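Alr1585 protein (Nostoc sp., PDB 5C2I) is a haem-binding dye-decolorizing (DyP-type) peroxidase that probably uses hydrogen peroxide to oxidise dyes and other substrates, and assembles as a tetramer. Local coordinates at residues Lys59-Ser72 against Phe456-Ala468. The protein carries 1 engineered substitution. Residues are numbered along the deposited sequence; the frame is centred on the assembly and turned at random.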
ATOM      1  N   LYS A  59      31.138  11.283  32.709  1.00 23.89           N
ATOM      2  CA  LYS A  59      31.033  12.670  32.306  1.00 23.66           C
ATOM      3  C   LYS A  59      31.592  12.886  30.909  1.00 23.82           C
ATOM      4  O   LYS A  59      30.979  13.646  30.121  1.00 23.38           O
ATOM      5  CB  LYS A  59      31.711  13.587  33.297  1.00 23.86           C
ATOM      6  CG  LYS A  59      30.943  13.715  34.589  1.00 23.88           C
ATOM      7  CD  LYS A  59      31.593  14.672  35.556  1.00 25.13           C
ATOM      8  CE  LYS A  59      30.703  14.896  36.777  1.00 25.12           C
ATOM      9  NZ  LYS A  59      31.342  15.772  37.762  1.00 26.43           N
ATOM     10  N   GLN A  60      32.703  12.225  30.595  1.00 24.17           N
ATOM     11  CA  GLN A  60      33.260  12.303  29.253  1.00 24.73           C
ATOM     12  C   GLN A  60      32.282  11.752  28.209  1.00 23.00           C
ATOM     13  O   GLN A  60      32.145  12.317  27.109  1.00 21.42           O
ATOM     14  CB  GLN A  60      34.598  11.571  29.165  1.00 26.75           C
ATOM     15  CG  GLN A  60      35.726  12.193  30.001  1.00 28.81           C
ATOM     16  CD  GLN A  60      36.911  11.249  30.211  1.00 31.55           C
ATOM     17  OE1 GLN A  60      37.032  10.210  29.575  1.00 32.94           O
ATOM     18  NE2 GLN A  60      37.798  11.628  31.121  1.00 32.04           N
ATOM     19  N   TRP A  61      31.635  10.642  28.530  1.00 22.30           N
ATOM     20  CA  TRP A  61      30.645  10.055  27.615  1.00 22.00           C
ATOM     21  C   TRP A  61      29.460  11.009  27.376  1.00 21.27           C
ATOM     22  O   TRP A  61      29.042  11.246  26.229  1.00 20.79           O
ATOM     23  CB  TRP A  61      30.138   8.684  28.097  1.00 22.50           C
ATOM     24  CG  TRP A  61      29.216   8.158  27.087  1.00 22.50           C
ATOM     25  CD1 TRP A  61      29.565   7.464  25.954  1.00 23.01           C
ATOM     26  CD2 TRP A  61      27.826   8.402  27.003  1.00 22.16           C
ATOM     27  NE1 TRP A  61      28.455   7.239  25.192  1.00 22.76           N
ATOM     28  CE2 TRP A  61      27.373   7.821  25.799  1.00 22.43           C
ATOM     29  CE3 TRP A  61      26.908   9.059  27.829  1.00 22.16           C
ATOM     30  CZ2 TRP A  61      26.030   7.880  25.392  1.00 22.18           C
ATOM     31  CZ3 TRP A  61      25.560   9.114  27.425  1.00 22.39           C
ATOM     32  CH2 TRP A  61      25.145   8.530  26.210  1.00 22.24           C
ATOM     33  N   ILE A  62      28.897  11.548  28.453  1.00 20.94           N
ATOM     34  CA  ILE A  62      27.773  12.480  28.326  1.00 20.62           C
ATOM     35  C   ILE A  62      28.178  13.678  27.466  1.00 21.09           C
ATOM     36  O   ILE A  62      27.421  14.125  26.599  1.00 21.08           O
ATOM     37  CB  ILE A  62      27.293  12.949  29.721  1.00 20.43           C
ATOM     38  CG1 ILE A  62      26.653  11.771  30.470  1.00 20.14           C
ATOM     39  CG2 ILE A  62      26.269  14.080  29.595  1.00 20.52           C
ATOM     40  CD1 ILE A  62      26.381  12.065  31.930  1.00 20.31           C
ATOM     41  N   GLN A  63      29.364  14.215  27.743  1.00 22.42           N
ATOM     42  CA  GLN A  63      29.902  15.324  26.971  1.00 23.26           C
ATOM     43  C   GLN A  63      29.939  14.977  25.475  1.00 22.87           C
ATOM     44  O   GLN A  63      29.519  15.790  24.630  1.00 21.16           O
ATOM     45  CB  GLN A  63      31.277  15.697  27.501  1.00 24.86           C
ATOM     46  CG  GLN A  63      31.959  16.817  26.738  1.00 26.09           C
ATOM     47  CD  GLN A  63      33.404  17.073  27.188  1.00 27.99           C
ATOM     48  OE1 GLN A  63      34.244  16.142  27.288  1.00 28.99           O
ATOM     49  NE2 GLN A  63      33.718  18.304  27.428  1.00 28.37           N
ATOM     50  N   SER A  64      30.454  13.792  25.147  1.00 23.65           N
ATOM     51  CA  SER A  64      30.591  13.396  23.732  1.00 24.60           C
ATOM     52  C   SER A  64      29.213  13.240  23.119  1.00 22.77           C
ATOM     53  O   SER A  64      29.002  13.636  21.983  1.00 22.35           O
ATOM     54  CB  SER A  64      31.398  12.106  23.535  1.00 26.32           C
ATOM     55  OG  SER A  64      30.580  10.991  23.962  1.00 30.81           O
ATOM     56  N   PHE A  65      28.269  12.686  23.882  1.00 22.61           N
ATOM     57  CA  PHE A  65      26.896  12.553  23.389  1.00 21.15           C
ATOM     58  C   PHE A  65      26.224  13.893  23.135  1.00 20.80           C
ATOM     59  O   PHE A  65      25.563  14.080  22.107  1.00 20.62           O
ATOM     60  CB  PHE A  65      26.049  11.732  24.363  1.00 20.97           C
ATOM     61  CG  PHE A  65      24.692  11.396  23.823  1.00 20.29           C
ATOM     62  CD1 PHE A  65      24.544  10.386  22.884  1.00 20.87           C
ATOM     63  CD2 PHE A  65      23.588  12.050  24.259  1.00 19.97           C
ATOM     64  CE1 PHE A  65      23.284  10.072  22.357  1.00 20.31           C
ATOM     65  CE2 PHE A  65      22.321  11.710  23.779  1.00 19.93           C
ATOM     66  CZ  PHE A  65      22.178  10.737  22.791  1.00 19.57           C
ATOM     67  N   ALA A  66      26.441  14.846  24.020  1.00 20.30           N
ATOM     68  CA  ALA A  66      25.948  16.187  23.819  1.00 20.68           C
ATOM     69  C   ALA A  66      26.604  16.894  22.641  1.00 22.43           C
ATOM     70  O   ALA A  66      25.920  17.600  21.908  1.00 22.45           O
ATOM     71  CB  ALA A  66      26.142  17.000  25.090  1.00 21.89           C
ATOM     72  N   GLN A  67      27.905  16.665  22.430  1.00 23.16           N
ATOM     73  CA  GLN A  67      28.583  17.299  21.297  1.00 24.75           C
ATOM     74  C   GLN A  67      28.116  16.708  19.983  1.00 23.67           C
ATOM     75  O   GLN A  67      27.997  17.416  18.992  1.00 25.12           O
ATOM     76  CB  GLN A  67      30.102  17.149  21.408  1.00 27.34           C
ATOM     77  CG  GLN A  67      30.701  18.005  22.505  1.00 30.46           C
ATOM     78  CD  GLN A  67      32.122  17.602  22.873  1.00 34.96           C
ATOM     79  OE1 GLN A  67      32.585  16.485  22.582  1.00 36.37           O
ATOM     80  NE2 GLN A  67      32.822  18.515  23.546  1.00 36.63           N
ATOM     81  N   THR A  68      27.897  15.393  19.947  1.00 22.29           N
ATOM     82  CA  THR A  68      27.676  14.683  18.687  1.00 22.69           C
ATOM     83  C   THR A  68      26.214  14.556  18.296  1.00 21.62           C
ATOM     84  O   THR A  68      25.873  14.654  17.108  1.00 20.84           O
ATOM     85  CB  THR A  68      28.307  13.285  18.747  1.00 23.91           C
ATOM     86  OG1 THR A  68      29.695  13.438  19.064  1.00 25.29           O
ATOM     87  CG2 THR A  68      28.235  12.587  17.405  1.00 25.43           C
ATOM     88  N   TYR A  69      25.344  14.285  19.272  1.00 20.49           N
ATOM     89  CA  TYR A  69      23.980  13.863  18.956  1.00 20.28           C
ATOM     90  C   TYR A  69      22.846  14.766  19.403  1.00 19.34           C
ATOM     91  O   TYR A  69      21.822  14.816  18.728  1.00 19.38           O
ATOM     92  CB  TYR A  69      23.725  12.465  19.563  1.00 20.02           C
ATOM     93  CG  TYR A  69      24.505  11.394  18.827  1.00 20.69           C
ATOM     94  CD1 TYR A  69      24.069  10.924  17.610  1.00 21.44           C
ATOM     95  CD2 TYR A  69      25.659  10.844  19.367  1.00 21.71           C
ATOM     96  CE1 TYR A  69      24.791   9.943  16.910  1.00 22.78           C
ATOM     97  CE2 TYR A  69      26.361   9.847  18.707  1.00 23.18           C
ATOM     98  CZ  TYR A  69      25.917   9.401  17.479  1.00 23.54           C
ATOM     99  OH  TYR A  69      26.612   8.424  16.811  1.00 24.56           O
ATOM    100  N   ILE A  70      22.960  15.390  20.570  1.00 18.83           N
ATOM    101  CA  ILE A  70      21.779  16.056  21.141  1.00 18.06           C
ATOM    102  C   ILE A  70      21.298  17.144  20.182  1.00 17.76           C
ATOM    103  O   ILE A  70      22.080  17.961  19.683  1.00 17.45           O
ATOM    104  CB  ILE A  70      22.029  16.600  22.560  1.00 18.26           C
ATOM    105  CG1 ILE A  70      22.247  15.413  23.529  1.00 17.89           C
ATOM    106  CG2 ILE A  70      20.841  17.414  23.025  1.00 17.70           C
ATOM    107  CD1 ILE A  70      22.563  15.798  24.948  1.00 18.37           C
ATOM    108  N   THR A  71      19.993  17.183  20.002  1.00 16.97           N
ATOM    109  CA  THR A  71      19.338  18.117  19.107  1.00 16.95           C
ATOM    110  C   THR A  71      18.837  19.313  19.898  1.00 16.68           C
ATOM    111  O   THR A  71      17.999  19.151  20.766  1.00 16.64           O
ATOM    112  CB  THR A  71      18.140  17.429  18.434  1.00 16.79           C
ATOM    113  OG1 THR A  71      18.550  16.185  17.865  1.00 16.93           O
ATOM    114  CG2 THR A  71      17.551  18.302  17.318  1.00 17.24           C
ATOM    115  N   SER A  72      19.289  20.516  19.537  1.00 16.44           N
ATOM    116  CA  SER A  72      18.703  21.725  20.105  1.00 16.39           C
ATOM    117  C   SER A  72      17.343  22.048  19.444  1.00 16.43           C
ATOM    118  O   SER A  72      17.030  21.566  18.358  1.00 15.25           O
ATOM    119  CB  SER A  72      19.654  22.892  19.927  1.00 16.92           C
ATOM    120  OG  SER A  72      19.757  23.244  18.567  1.00 17.13           O
ATOM    121  N   PHE A 456      12.376  13.375  35.364  1.00 15.46           N
ATOM    122  CA  PHE A 456      13.691  13.835  34.908  1.00 15.93           C
ATOM    123  C   PHE A 456      13.724  15.323  34.650  1.00 16.26           C
ATOM    124  O   PHE A 456      12.677  15.978  34.547  1.00 16.31           O
ATOM    125  CB  PHE A 456      14.079  13.165  33.588  1.00 15.96           C
ATOM    126  CG  PHE A 456      14.081  11.646  33.615  1.00 16.20           C
ATOM    127  CD1 PHE A 456      12.917  10.934  33.343  1.00 15.77           C
ATOM    128  CD2 PHE A 456      15.231  10.947  33.819  1.00 16.60           C
ATOM    129  CE1 PHE A 456      12.921   9.559  33.361  1.00 15.89           C
ATOM    130  CE2 PHE A 456      15.258   9.562  33.796  1.00 16.74           C
ATOM    131  CZ  PHE A 456      14.081   8.860  33.602  1.00 16.71           C
ATOM    132  N   PHE A 457      14.942  15.849  34.482  1.00 16.19           N
ATOM    133  CA  PHE A 457      15.161  17.202  33.964  1.00 16.27           C
ATOM    134  C   PHE A 457      15.922  17.060  32.656  1.00 16.04           C
ATOM    135  O   PHE A 457      16.842  16.234  32.558  1.00 15.92           O
ATOM    136  CB  PHE A 457      15.962  18.004  34.958  1.00 17.03           C
ATOM    137  CG  PHE A 457      16.104  19.453  34.597  1.00 17.37           C
ATOM    138  CD1 PHE A 457      15.004  20.289  34.579  1.00 17.57           C
ATOM    139  CD2 PHE A 457      17.324  19.969  34.286  1.00 18.03           C
ATOM    140  CE1 PHE A 457      15.122  21.622  34.236  1.00 17.73           C
ATOM    141  CE2 PHE A 457      17.486  21.332  33.997  1.00 18.56           C
ATOM    142  CZ  PHE A 457      16.363  22.152  33.928  1.00 18.78           C
ATOM    143  N   ALA A 458      15.482  17.796  31.635  1.00 16.69           N
ATOM    144  CA  ALA A 458      16.212  17.961  30.382  1.00 16.49           C
ATOM    145  C   ALA A 458      17.156  19.140  30.560  1.00 16.83           C
ATOM    146  O   ALA A 458      16.709  20.281  30.516  1.00 16.34           O
ATOM    147  CB  ALA A 458      15.247  18.237  29.242  1.00 16.93           C
ATOM    148  N   PRO A 459      18.469  18.891  30.776  1.00 17.55           N
ATOM    149  CA  PRO A 459      19.352  20.021  31.004  1.00 18.22           C
ATOM    150  C   PRO A 459      19.653  20.812  29.738  1.00 18.36           C
ATOM    151  O   PRO A 459      19.410  20.336  28.640  1.00 18.53           O
ATOM    152  CB  PRO A 459      20.637  19.367  31.559  1.00 19.09           C
ATOM    153  CG  PRO A 459      20.274  17.961  31.864  1.00 18.64           C
ATOM    154  CD  PRO A 459      19.166  17.612  30.924  1.00 17.77           C
ATOM    155  N   SER A 460      20.182  22.016  29.906  1.00 19.44           N
ATOM    156  CA  SER A 460      20.678  22.803  28.790  1.00 19.18           C
ATOM    157  C   SER A 460      21.832  22.045  28.165  1.00 19.29           C
ATOM    158  O   SER A 460      22.507  21.229  28.837  1.00 19.04           O
ATOM    159  CB  SER A 460      21.152  24.182  29.287  1.00 20.64           C
ATOM    160  OG  SER A 460      22.292  24.081  30.137  1.00 21.35           O
ATOM    161  N   ILE A 461      22.029  22.270  26.877  1.00 18.67           N
ATOM    162  CA  ILE A 461      23.058  21.594  26.123  1.00 19.32           C
ATOM    163  C   ILE A 461      24.474  21.987  26.609  1.00 20.04           C
ATOM    164  O   ILE A 461      25.331  21.105  26.758  1.00 20.49           O
ATOM    165  CB  ILE A 461      22.874  21.824  24.608  1.00 19.71           C
ATOM    166  CG1 ILE A 461      21.563  21.119  24.180  1.00 19.25           C
ATOM    167  CG2 ILE A 461      24.089  21.314  23.844  1.00 20.37           C
ATOM    168  CD1 ILE A 461      21.077  21.467  22.787  1.00 18.92           C
ATOM    169  N   SER A 462      24.676  23.260  26.916  1.00 20.31           N
ATOM    170  CA  SER A 462      25.978  23.747  27.407  1.00 21.71           C
ATOM    171  C   SER A 462      26.375  23.059  28.700  1.00 21.55           C
ATOM    172  O   SER A 462      27.551  22.695  28.877  1.00 22.33           O
ATOM    173  CB  SER A 462      26.003  25.288  27.563  1.00 21.99           C
ATOM    174  OG  SER A 462      25.009  25.744  28.489  1.00 21.82           O
ATOM    175  N   PHE A 463      25.431  22.832  29.598  1.00 20.84           N
ATOM    176  CA  PHE A 463      25.725  22.085  30.808  1.00 20.27           C
ATOM    177  C   PHE A 463      26.321  20.719  30.471  1.00 21.15           C
ATOM    178  O   PHE A 463      27.385  20.326  31.023  1.00 22.09           O
ATOM    179  CB  PHE A 463      24.507  21.915  31.678  1.00 19.74           C
ATOM    180  CG  PHE A 463      24.655  20.890  32.755  1.00 19.49           C
ATOM    181  CD1 PHE A 463      25.402  21.151  33.899  1.00 20.27           C
ATOM    182  CD2 PHE A 463      23.992  19.682  32.688  1.00 19.37           C
ATOM    183  CE1 PHE A 463      25.533  20.228  34.921  1.00 20.42           C
ATOM    184  CE2 PHE A 463      24.100  18.730  33.731  1.00 19.45           C
ATOM    185  CZ  PHE A 463      24.884  18.992  34.842  1.00 20.35           C
ATOM    186  N   LEU A 464      25.673  20.013  29.558  1.00 20.48           N
ATOM    187  CA  LEU A 464      26.092  18.683  29.196  1.00 20.46           C
ATOM    188  C   LEU A 464      27.432  18.661  28.459  1.00 21.02           C
ATOM    189  O   LEU A 464      28.254  17.752  28.665  1.00 20.92           O
ATOM    190  CB  LEU A 464      24.988  18.000  28.381  1.00 19.46           C
ATOM    191  CG  LEU A 464      23.635  17.824  29.086  1.00 18.92           C
ATOM    192  CD1 LEU A 464      22.573  17.367  28.132  1.00 18.18           C
ATOM    193  CD2 LEU A 464      23.796  16.842  30.247  1.00 18.92           C
ATOM    194  N   LYS A 465      27.652  19.638  27.595  1.00 21.21           N
ATOM    195  CA  LYS A 465      28.881  19.695  26.834  1.00 22.27           C
ATOM    196  C   LYS A 465      30.133  20.025  27.656  1.00 23.26           C
ATOM    197  O   LYS A 465      31.224  19.817  27.158  1.00 23.26           O
ATOM    198  CB  LYS A 465      28.774  20.748  25.735  1.00 23.38           C
ATOM    199  CG  LYS A 465      27.880  20.385  24.564  1.00 23.65           C
ATOM    200  CD  LYS A 465      28.106  21.412  23.458  1.00 24.82           C
ATOM    201  CE  LYS A 465      27.254  21.120  22.252  1.00 25.68           C
ATOM    202  NZ  LYS A 465      27.594  22.090  21.171  1.00 26.05           N
ATOM    203  N   THR A 466      29.969  20.587  28.854  1.00 22.99           N
ATOM    204  CA  THR A 466      31.114  21.016  29.663  1.00 24.44           C
ATOM    205  C   THR A 466      31.178  20.253  30.990  1.00 25.30           C
ATOM    206  O   THR A 466      31.837  20.667  31.928  1.00 25.07           O
ATOM    207  CB  THR A 466      31.059  22.533  29.933  1.00 24.93           C
ATOM    208  OG1 THR A 466      29.850  22.863  30.611  1.00 24.61           O
ATOM    209  CG2 THR A 466      31.126  23.314  28.637  1.00 25.55           C
ATOM    210  N   LEU A 467      30.480  19.141  31.049  1.00 25.46           N
ATOM    211  CA  LEU A 467      30.437  18.335  32.250  1.00 26.50           C
ATOM    212  C   LEU A 467      31.813  17.700  32.586  1.00 27.53           C
ATOM    213  O   LEU A 467      32.162  17.604  33.760  1.00 28.14           O
ATOM    214  CB  LEU A 467      29.349  17.293  32.045  1.00 26.83           C
ATOM    215  CG  LEU A 467      28.698  16.599  33.208  1.00 27.23           C
ATOM    216  CD1 LEU A 467      28.186  17.527  34.275  1.00 27.19           C
ATOM    217  CD2 LEU A 467      27.573  15.764  32.619  1.00 27.97           C
ATOM    218  N   ALA A 468      32.594  17.345  31.569  1.00 27.95           N
ATOM    219  CA  ALA A 468      33.973  16.878  31.685  1.00 29.86           C
ATOM    220  C   ALA A 468      34.914  17.956  31.138  1.00 30.90           C
ATOM    221  O   ALA A 468      34.485  18.854  30.386  1.00 33.18           O
ATOM    222  CB  ALA A 468      34.159  15.594  30.906  1.00 29.39           C
ATOM    223  OXT ALA A 468      36.084  17.921  31.415  1.00 31.24           O
TER
HETATM  224  O   HOH W   1      31.398  18.177  36.269  1.00 22.47           O
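Leu464 sits over Ala66, where helix 461-465 crosses helix 55-68 of the N-terminal ferredoxin-like (dimeric alpha+beta barrel) half of this DyP-type peroxidase. The C-terminal tail thus packs on the outside of the other half. The axes of segments 59-68 and 461-465 come within 8.3 Å, with 135° between their N-to-C directions. The small Ala66 makes the hollow: its CB meets Leu464 CB at 3.6 Å, and Lys465 CG lies beside it. The two branches of Leu464 then part. CD1 meets Ile70 CD1, and CD2 meets Ile62 CG2. Ile62 CG2 also receives Leu467 CD2 at 3.7 Å, and the Lys59 chain crosses Leu467 at about a right angle. Toward Ser72, Ile461 slides past Ile70, and its CD1 presses on Ser72 CB. Ile70 also touches Phe96 of strand 93-98.

The Gln63 chain is extended, with CG anti to the backbone N (chi1 178°), which carries its amide to the C-terminal end of helix 461-465. There NE2 donates to Lys465 O at 2.9 Å. The acceptor lies in the Gln63 amide plane, while NE2 is tilted from the Lys465 carbonyl plane. Replacing Gln63 by alanine would remove the amide, which would probably leave Lys465 O without this donor and the Ala468 methyl without its neighbour OE1. Nearer the backbone, Gln63 CA makes a CA-H...O contact with Leu464 O. Near the chain end, a water accepts from Lys59 NZ at 2.8 Å and donates to Leu467 O at 2.7 Å.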